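PDB 3AQ1: thermosome subunit from Methanococcoides burtonii, which probably binds and hydrolyses ATP to help unfolded proteins fold, as a group II chaperonin of the TCP-1 family. Local coordinates for residues G55-K60 / A392-V397. Residues are numbered along the deposited sequence; the frame is centred on the assembly and turned at random.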
loop_
_atom_site.group_PDB
_atom_site.type_symbol
_atom_site.label_atom_id
_atom_site.label_comp_id
_atom_site.label_asym_id
_atom_site.label_seq_id
_atom_site.Cartn_x
_atom_site.Cartn_y
_atom_site.Cartn_z
ATOM N N GLY A 55 -25.291 2.057 -11.302
ATOM C CA GLY A 55 -26.625 1.574 -11.639
ATOM C C GLY A 55 -27.729 2.506 -11.165
ATOM O O GLY A 55 -28.641 2.860 -11.908
ATOM N N GLU A 56 -27.621 2.928 -9.918
ATOM C CA GLU A 56 -28.583 3.814 -9.310
ATOM C C GLU A 56 -28.642 5.160 -10.011
ATOM O O GLU A 56 -29.716 5.722 -10.202
ATOM C CB GLU A 56 -28.207 4.024 -7.848
ATOM C CG GLU A 56 -29.376 4.348 -6.975
ATOM C CD GLU A 56 -30.470 3.321 -7.127
ATOM O OE1 GLU A 56 -30.144 2.136 -7.396
ATOM O OE2 GLU A 56 -31.648 3.712 -6.986
ATOM N N LEU A 57 -27.481 5.695 -10.367
ATOM C CA LEU A 57 -27.423 6.982 -11.036
ATOM C C LEU A 57 -28.071 6.866 -12.403
ATOM O O LEU A 57 -28.846 7.743 -12.804
ATOM C CB LEU A 57 -25.983 7.464 -11.169
ATOM C CG LEU A 57 -25.345 7.941 -9.865
ATOM C CD1 LEU A 57 -23.832 8.182 -10.002
ATOM C CD2 LEU A 57 -26.055 9.177 -9.346
ATOM N N LEU A 58 -27.767 5.772 -13.105
ATOM C CA LEU A 58 -28.334 5.529 -14.433
ATOM C C LEU A 58 -29.832 5.486 -14.402
ATOM O O LEU A 58 -30.489 6.247 -15.098
ATOM C CB LEU A 58 -27.847 4.223 -15.031
ATOM C CG LEU A 58 -26.749 4.423 -16.061
ATOM C CD1 LEU A 58 -26.253 3.067 -16.544
ATOM C CD2 LEU A 58 -27.250 5.282 -17.207
ATOM N N SER A 59 -30.369 4.578 -13.599
ATOM C CA SER A 59 -31.803 4.378 -13.562
ATOM C C SER A 59 -32.498 5.681 -13.191
ATOM O O SER A 59 -33.529 6.030 -13.771
ATOM C CB SER A 59 -32.178 3.226 -12.617
ATOM O OG SER A 59 -32.694 3.698 -11.384
ATOM N N LYS A 60 -31.923 6.423 -12.254
ATOM C CA LYS A 60 -32.493 7.716 -11.910
ATOM C C LYS A 60 -32.393 8.699 -13.077
ATOM O O LYS A 60 -33.241 9.568 -13.234
ATOM C CB LYS A 60 -31.888 8.294 -10.623
ATOM C CG LYS A 60 -32.438 7.636 -9.351
ATOM C CD LYS A 60 -32.204 8.493 -8.120
ATOM C CE LYS A 60 -32.827 7.870 -6.886
ATOM N NZ LYS A 60 -32.464 6.433 -6.804
ATOM N N ALA A 392 -27.776 12.816 -4.908
ATOM C CA ALA A 392 -27.796 12.684 -3.456
ATOM C C ALA A 392 -28.695 11.530 -2.990
ATOM O O ALA A 392 -28.472 10.954 -1.935
ATOM C CB ALA A 392 -28.210 13.997 -2.808
ATOM N N GLU A 393 -29.697 11.182 -3.789
ATOM C CA GLU A 393 -30.609 10.089 -3.448
ATOM C C GLU A 393 -29.988 8.733 -3.728
ATOM O O GLU A 393 -30.265 7.755 -3.032
ATOM C CB GLU A 393 -31.903 10.182 -4.259
ATOM C CG GLU A 393 -32.866 11.297 -3.888
ATOM C CD GLU A 393 -34.227 11.062 -4.517
ATOM O OE1 GLU A 393 -34.410 9.963 -5.090
ATOM O OE2 GLU A 393 -35.102 11.953 -4.440
ATOM N N ALA A 394 -29.178 8.672 -4.776
ATOM C CA ALA A 394 -28.570 7.422 -5.193
ATOM C C ALA A 394 -27.579 6.949 -4.141
ATOM O O ALA A 394 -27.419 5.741 -3.912
ATOM C CB ALA A 394 -27.893 7.592 -6.538
ATOM N N LEU A 395 -26.917 7.909 -3.501
ATOM C CA LEU A 395 -25.922 7.606 -2.485
ATOM C C LEU A 395 -26.436 6.619 -1.431
ATOM O O LEU A 395 -25.720 5.715 -1.016
ATOM C CB LEU A 395 -25.449 8.898 -1.831
ATOM C CG LEU A 395 -24.546 9.672 -2.789
ATOM C CD1 LEU A 395 -24.090 10.991 -2.188
ATOM C CD2 LEU A 395 -23.344 8.800 -3.187
ATOM N N GLU A 396 -27.686 6.781 -1.012
ATOM C CA GLU A 396 -28.234 5.937 0.041
ATOM C C GLU A 396 -28.467 4.509 -0.402
ATOM O O GLU A 396 -28.946 3.692 0.368
ATOM C CB GLU A 396 -29.521 6.519 0.600
ATOM C CG GLU A 396 -29.301 7.787 1.399
ATOM C CD GLU A 396 -30.582 8.322 2.030
ATOM O OE1 GLU A 396 -31.673 8.244 1.390
ATOM O OE2 GLU A 396 -30.473 8.834 3.167
ATOM N N VAL A 397 -28.108 4.202 -1.637
ATOM C CA VAL A 397 -28.248 2.842 -2.120
ATOM C C VAL A 397 -27.178 1.963 -1.473
ATOM O O VAL A 397 -27.365 0.761 -1.311
ATOM C CB VAL A 397 -28.150 2.771 -3.650
ATOM C CG1 VAL A 397 -26.689 2.948 -4.120
ATOM C CG2 VAL A 397 -28.708 1.456 -4.128
#
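E393 meets K60 where K60 CE lies against both the carboxylate oxygen OE1 and E393 CB, the latter at 3.6 Å; the two side chains cross at about a right angle. The opposite charges probably attract only weakly, K60 NZ staying 4.4 Å from E393 OE1, beyond a salt bridge. The bend at the end of the lysine chain (chi4 48°) instead accompanies a salt bridge one turn back along its own helix, K60 NZ to E56 OE2 at 2.8 Å. A394 points its methyl at helix 45-65, CB 3.6 Å from E56 CG and 3.7 Å from L57 CD2; that methyl also touches L53. A type I turn runs from A394 to V397, whose CG2 faces E56 OE1 at 3.6 Å. With chi1 at -153° and a bend at chi2 (53°), E56 lays its CG on A394. Were E56 an alanine, K60 would probably lose its salt-bridge mate and a gap would open beside A394 and V397. The contact lies in the helical equatorial domain of the chaperonin fold, where L57 also packs on T463 of helix 449-467. With no hydrogen bond or salt bridge between the segments, mostly apolar contacts join helix 45-65 to 392-397, and the K60–E56 ion pair, internal to 55-60, probably limits the freedom of both chains.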